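Local coordinates for molybdenum-binding-protein (PDB 1H9M), which binds molybdate in the cytoplasm of Azotobacter vinelandii as a trimer and probably serves in molybdate homeostasis, at residues A[99-104]-A[109-114]; A[25-30]-A[79-84]. One frame throughout, in Å; residues are numbered along the deposited sequence.

Contact 1: residues A[99-104]-A[109-114]; sequences EVTLAL and EITSMV. With MOO (molybdate ion), chain E.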
loop_
_atom_site.group_PDB
_atom_site.type_symbol
_atom_site.label_atom_id
_atom_site.label_comp_id
_atom_site.label_asym_id
_atom_site.label_seq_id
_atom_site.Cartn_x
_atom_site.Cartn_y
_atom_site.Cartn_z
ATOM N N GLU A 99 -7.780 -15.329 -2.959
ATOM C CA GLU A 99 -6.490 -15.133 -3.632
ATOM C C GLU A 99 -6.698 -15.514 -5.092
ATOM O O GLU A 99 -7.129 -16.648 -5.384
ATOM C CB GLU A 99 -5.416 -16.007 -2.969
ATOM C CG GLU A 99 -4.009 -15.926 -3.525
ATOM C CD GLU A 99 -3.001 -16.729 -2.698
ATOM O OE1 GLU A 99 -3.436 -17.475 -1.795
ATOM O OE2 GLU A 99 -1.775 -16.653 -2.904
ATOM N N VAL A 100 -6.527 -14.574 -5.969
ATOM C CA VAL A 100 -6.746 -14.807 -7.413
ATOM C C VAL A 100 -5.412 -14.823 -8.126
ATOM O O VAL A 100 -4.682 -13.820 -8.067
ATOM C CB VAL A 100 -7.639 -13.721 -7.991
ATOM C CG1 VAL A 100 -7.891 -13.931 -9.504
ATOM C CG2 VAL A 100 -9.002 -13.648 -7.319
ATOM N N THR A 101 -5.090 -15.896 -8.881
ATOM C CA THR A 101 -3.848 -15.826 -9.683
ATOM C C THR A 101 -4.224 -15.720 -11.171
ATOM O O THR A 101 -5.138 -16.427 -11.610
ATOM C CB THR A 101 -3.048 -17.106 -9.441
ATOM O OG1 THR A 101 -2.620 -17.202 -8.062
ATOM C CG2 THR A 101 -1.789 -17.222 -10.296
ATOM N N LEU A 102 -3.558 -14.804 -11.886
ATOM C CA LEU A 102 -3.790 -14.671 -13.339
ATOM C C LEU A 102 -2.517 -15.165 -14.050
ATOM O O LEU A 102 -1.403 -15.067 -13.557
ATOM C CB LEU A 102 -3.916 -13.222 -13.790
ATOM C CG LEU A 102 -4.856 -12.269 -13.088
ATOM C CD1 LEU A 102 -4.886 -10.915 -13.802
ATOM C CD2 LEU A 102 -6.289 -12.776 -12.971
ATOM N N ALA A 103 -2.731 -15.709 -15.247
ATOM C CA ALA A 103 -1.649 -16.117 -16.138
ATOM C C ALA A 103 -1.526 -14.995 -17.172
ATOM O O ALA A 103 -2.485 -14.605 -17.843
ATOM C CB ALA A 103 -2.006 -17.459 -16.783
ATOM N N LEU A 104 -0.334 -14.466 -17.321
ATOM C CA LEU A 104 -0.062 -13.383 -18.242
ATOM C C LEU A 104 0.614 -13.862 -19.515
ATOM O O LEU A 104 1.005 -15.018 -19.597
ATOM C CB LEU A 104 0.870 -12.399 -17.502
ATOM C CG LEU A 104 0.231 -11.812 -16.231
ATOM C CD1 LEU A 104 1.201 -10.866 -15.546
ATOM C CD2 LEU A 104 -1.067 -11.097 -16.574
ATOM N N GLU A 109 2.896 -15.349 -13.994
ATOM C CA GLU A 109 1.656 -15.361 -13.207
ATOM C C GLU A 109 1.612 -14.131 -12.275
ATOM O O GLU A 109 2.699 -13.800 -11.812
ATOM C CB GLU A 109 1.640 -16.556 -12.257
ATOM C CG GLU A 109 1.484 -17.924 -12.884
ATOM C CD GLU A 109 1.406 -19.021 -11.840
ATOM O OE1 GLU A 109 1.366 -18.737 -10.622
ATOM O OE2 GLU A 109 1.361 -20.203 -12.242
ATOM N N ILE A 110 0.426 -13.637 -11.910
ATOM C CA ILE A 110 0.437 -12.537 -10.909
ATOM C C ILE A 110 -0.683 -12.851 -9.935
ATOM O O ILE A 110 -1.709 -13.336 -10.403
ATOM C CB ILE A 110 0.230 -11.136 -11.507
ATOM C CG1 ILE A 110 0.124 -10.045 -10.415
ATOM C CG2 ILE A 110 -1.002 -11.073 -12.361
ATOM C CD1 ILE A 110 0.603 -8.664 -10.793
ATOM N N THR A 111 -0.459 -12.724 -8.619
ATOM C CA THR A 111 -1.502 -13.078 -7.680
ATOM C C THR A 111 -1.990 -11.782 -7.005
ATOM O O THR A 111 -1.185 -10.934 -6.595
ATOM C CB THR A 111 -0.888 -14.016 -6.644
ATOM O OG1 THR A 111 -0.416 -15.204 -7.364
ATOM C CG2 THR A 111 -1.866 -14.446 -5.569
ATOM N N SER A 112 -3.284 -11.753 -6.792
ATOM C CA SER A 112 -3.913 -10.585 -6.142
ATOM C C SER A 112 -4.765 -11.078 -5.003
ATOM O O SER A 112 -5.296 -12.223 -5.033
ATOM C CB SER A 112 -4.802 -9.858 -7.179
ATOM O OG SER A 112 -5.702 -9.009 -6.521
ATOM N N MET A 113 -4.880 -10.344 -3.899
ATOM C CA MET A 113 -5.788 -10.651 -2.798
ATOM C C MET A 113 -6.948 -9.652 -2.889
ATOM O O MET A 113 -6.609 -8.483 -2.791
ATOM C CB MET A 113 -5.106 -10.626 -1.442
ATOM C CG MET A 113 -5.974 -11.029 -0.235
ATOM S SD MET A 113 -6.337 -12.778 -0.247
ATOM C CE MET A 113 -4.778 -13.530 0.147
ATOM N N VAL A 114 -8.167 -10.075 -3.147
ATOM C CA VAL A 114 -9.290 -9.134 -3.189
ATOM C C VAL A 114 -10.438 -9.653 -2.284
ATOM O O VAL A 114 -10.337 -10.764 -1.716
ATOM C CB VAL A 114 -9.831 -8.988 -4.624
ATOM C CG1 VAL A 114 -8.840 -8.471 -5.656
ATOM C CG2 VAL A 114 -10.297 -10.367 -5.102
HETATM MO MO MOO E . -10.397 -4.972 -2.995
HETATM O O1 MOO E . -9.237 -5.734 -1.870
HETATM O O2 MOO E . -10.914 -3.355 -2.384
HETATM O O3 MOO E . -9.537 -4.900 -4.551
HETATM O O4 MOO E . -11.777 -6.136 -3.057
#

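Contact 2: residues A[25-30]-A[79-84]; sequences NAEVDI and SARNIL. With MOO (molybdate ion), chain F; MOO (molybdate ion), chain D.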
loop_
_atom_site.group_PDB
_atom_site.type_symbol
_atom_site.label_atom_id
_atom_site.label_comp_id
_atom_site.label_asym_id
_atom_site.label_seq_id
_atom_site.Cartn_x
_atom_site.Cartn_y
_atom_site.Cartn_z
ATOM N N ASN A 25 12.398 11.091 -4.602
ATOM C CA ASN A 25 12.046 9.794 -5.219
ATOM C C ASN A 25 12.689 9.666 -6.603
ATOM O O ASN A 25 13.242 10.639 -7.142
ATOM C CB ASN A 25 10.529 9.682 -5.376
ATOM C CG ASN A 25 9.940 9.316 -4.006
ATOM O OD1 ASN A 25 10.359 8.488 -3.221
ATOM N ND2 ASN A 25 8.881 10.064 -3.873
ATOM N N ALA A 26 12.590 8.417 -7.107
ATOM C CA ALA A 26 13.073 8.179 -8.466
ATOM C C ALA A 26 12.062 7.268 -9.153
ATOM O O ALA A 26 11.489 6.382 -8.481
ATOM C CB ALA A 26 14.398 7.404 -8.465
ATOM N N GLU A 27 11.828 7.483 -10.459
ATOM C CA GLU A 27 10.948 6.613 -11.197
ATOM C C GLU A 27 11.819 5.632 -12.016
ATOM O O GLU A 27 12.656 6.150 -12.784
ATOM C CB GLU A 27 10.050 7.402 -12.156
ATOM C CG GLU A 27 9.216 6.424 -12.958
ATOM C CD GLU A 27 8.289 7.085 -13.955
ATOM O OE1 GLU A 27 7.572 8.040 -13.636
ATOM O OE2 GLU A 27 8.317 6.578 -15.113
ATOM N N VAL A 28 11.507 4.363 -11.892
ATOM C CA VAL A 28 12.270 3.321 -12.616
ATOM C C VAL A 28 11.332 2.545 -13.525
ATOM O O VAL A 28 10.239 2.077 -13.175
ATOM C CB VAL A 28 12.908 2.359 -11.594
ATOM C CG1 VAL A 28 13.824 1.375 -12.339
ATOM C CG2 VAL A 28 13.643 3.050 -10.463
ATOM N N ASP A 29 11.684 2.577 -14.830
ATOM C CA ASP A 29 10.883 1.841 -15.802
ATOM C C ASP A 29 11.622 0.537 -16.107
ATOM O O ASP A 29 12.844 0.453 -16.110
ATOM C CB ASP A 29 10.676 2.662 -17.085
ATOM C CG ASP A 29 10.227 4.063 -16.652
ATOM O OD1 ASP A 29 9.300 4.110 -15.800
ATOM O OD2 ASP A 29 10.821 5.077 -17.069
ATOM N N ILE A 30 10.846 -0.513 -16.105
ATOM C CA ILE A 30 11.386 -1.859 -16.194
ATOM C C ILE A 30 10.732 -2.622 -17.304
ATOM O O ILE A 30 9.536 -2.640 -17.524
ATOM C CB ILE A 30 11.181 -2.653 -14.892
ATOM C CG1 ILE A 30 12.064 -1.954 -13.762
ATOM C CG2 ILE A 30 11.613 -4.089 -14.913
ATOM C CD1 ILE A 30 11.195 -2.198 -12.536
ATOM N N SER A 79 -4.366 6.334 -13.271
ATOM C CA SER A 79 -3.000 6.796 -13.016
ATOM C C SER A 79 -2.027 5.650 -12.671
ATOM O O SER A 79 -0.775 5.692 -12.721
ATOM C CB SER A 79 -2.872 7.691 -11.774
ATOM O OG SER A 79 -3.379 7.039 -10.561
ATOM N N ALA A 80 -2.661 4.519 -12.270
ATOM C CA ALA A 80 -1.801 3.370 -11.935
ATOM C C ALA A 80 -1.031 2.943 -13.180
ATOM O O ALA A 80 -1.583 2.623 -14.241
ATOM C CB ALA A 80 -2.709 2.203 -11.470
ATOM N N ARG A 81 0.278 3.011 -13.071
ATOM C CA ARG A 81 1.135 2.842 -14.262
ATOM C C ARG A 81 1.215 1.407 -14.793
ATOM O O ARG A 81 1.748 1.208 -15.908
ATOM C CB ARG A 81 2.534 3.290 -13.924
ATOM C CG ARG A 81 2.705 4.805 -13.605
ATOM C CD ARG A 81 2.519 5.546 -14.952
ATOM N NE ARG A 81 3.683 5.357 -15.814
ATOM C CZ ARG A 81 4.819 6.023 -15.573
ATOM N NH1 ARG A 81 4.983 6.924 -14.594
ATOM N NH2 ARG A 81 5.890 5.755 -16.326
ATOM N N ASN A 82 0.888 0.403 -13.994
ATOM C CA ASN A 82 1.131 -1.002 -14.265
ATOM C C ASN A 82 -0.196 -1.704 -14.505
ATOM O O ASN A 82 -1.067 -1.780 -13.632
ATOM C CB ASN A 82 1.874 -1.691 -13.105
ATOM C CG ASN A 82 3.179 -0.938 -12.875
ATOM O OD1 ASN A 82 3.874 -0.720 -13.877
ATOM N ND2 ASN A 82 3.428 -0.425 -11.689
ATOM N N ILE A 83 -0.472 -2.024 -15.806
ATOM C CA ILE A 83 -1.737 -2.714 -16.089
ATOM C C ILE A 83 -1.346 -3.969 -16.899
ATOM O O ILE A 83 -0.573 -3.903 -17.874
ATOM C CB ILE A 83 -2.807 -1.860 -16.760
ATOM C CG1 ILE A 83 -3.182 -0.619 -15.921
ATOM C CG2 ILE A 83 -4.051 -2.706 -17.041
ATOM C CD1 ILE A 83 -4.041 0.427 -16.582
ATOM N N LEU A 84 -1.553 -5.154 -16.328
ATOM C CA LEU A 84 -1.019 -6.399 -16.898
ATOM C C LEU A 84 -2.229 -7.281 -17.177
ATOM O O LEU A 84 -2.990 -7.570 -16.273
ATOM C CB LEU A 84 -0.030 -7.077 -15.953
ATOM C CG LEU A 84 1.200 -6.289 -15.501
ATOM C CD1 LEU A 84 2.079 -7.096 -14.553
ATOM C CD2 LEU A 84 2.025 -5.873 -16.712
HETATM MO MO MOO F . 0.638 6.052 -10.200
HETATM O O1 MOO F . 1.123 4.451 -10.686
HETATM O O2 MOO F . -1.055 6.214 -9.661
HETATM O O3 MOO F . 1.551 6.466 -8.702
HETATM O O4 MOO F . 1.132 7.349 -11.331
HETATM MO MO MOO D . 9.420 14.085 -5.613
HETATM O O1 MOO D . 8.361 12.600 -5.133
HETATM O O2 MOO D . 9.049 15.355 -4.455
#

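Contact 1: residues A[99-104]-A[109-114]
Strands 99-104 and 109-114 pair as the two arms of an antiparallel beta hairpin at one edge of the sheet that also holds strand 82-93, with 109-115 as the outermost strand within this chain. Val100 with Ser112 and Leu102 with Ile110 are the hydrogen-bonded pairs, each closed by two backbone bonds; the one from Leu102 N to Ile110 O measures 2.8 Å and is nearly straight at 170°. Between them lies the non-hydrogen-bonded pair Thr101 and Thr111. Both threonines place the hydroxyl beside the backbone N (chi1 -64° and -61°), and from there OG1 of Thr101 meets OG1 of Thr111 at 3.1 Å in a hydrogen bond across the strands. The methyls take the other branch: Thr111 CG2 lies 3.3 Å from Glu99 CG, against the extended glutamate chain, while Thr101 CG2 packs 3.5 Å from Glu109 OE1. Glu109 turns its other carboxylate oxygen to Lys89 in a salt bridge. This pairing belongs to the OB-like TOBE domain, in which the neighbouring strand 82-93 flanks 97-104. On the opposite face of the hairpin the side chains are mostly apolar. Ile110 CG2 touches two leucines, 3.9 Å from Leu102 CB and equally far from Leu104 CD1, and Leu69 lies against Val100, Leu102, Ser112 and Val114. The Ser112 hydroxyl on this buried face is satisfied by the backbone oxygen of Val67. At the far end Met113 bends at chi2 and chi3, bringing CE to 4.0 Å from Glu99 CB, and Val114 CA comes within 3.6 Å of molybdate O1, in a site completed by Thr115 and by residues of the third subunit, among them Ser7 and Lys63.

Contact 2: residues A[25-30]-A[79-84]
With CG anti to the backbone N and an extended chain, Glu27 reaches out from strand 25-32, while Arg81, with CG beside its backbone N, bends at chi2 and chi3 (-71° and -73°), the two side chains coming from opposite directions. The guanidinium grips the carboxylate end-on with two nitrogens: NH1 bonds Glu27 OE1 at 3.0 Å and NH2 bonds Glu27 OE2 at 2.8 Å. OE1 lies in the guanidinium plane, but both nitrogens come from above the carboxylate plane, the two planes 65° apart. Asp29 OD1 adds a long salt bridge to NH2 at 3.8 Å. A leucine in place of Arg81 would probably leave Glu27 without the two-nitrogen grip and take the positive charge from beside the two acids. Thr43 of the third subunit takes a further bond from Arg81 NH1, tying the subunits together. The arginine's backbone N bonds molybdate O1 at 2.9 Å, and Ser79 OG bonds O2 of the same ion at 2.6 Å; at the start of strand 25-32, Asn25 ND2 bonds a second molybdate, together with Asn25 of the other two subunits. The whole is a salt-bridge network between the two TOBE domains, beside an anion site at a subunit interface.

Both segments of contact 2 precede those of contact 1 in the sequence, and the centres of the two lie about 19 Å apart, with the middle of the subunit between them. Contact 1 is local, its arms separated by four residues within the second TOBE domain, whereas contact 2 spans 48 residues and joins the first domain to the second. The sheet containing strands 82-93 and 97-104 connects them: these strands are neighbours, and Leu104 CD1 packs 4.0 Å from Leu84 CD1. Both contacts reach the third subunit and have molybdate close by, in different sites. The hairpin and the interdomain bridge are thus each built next to anion sites that the trimer completes.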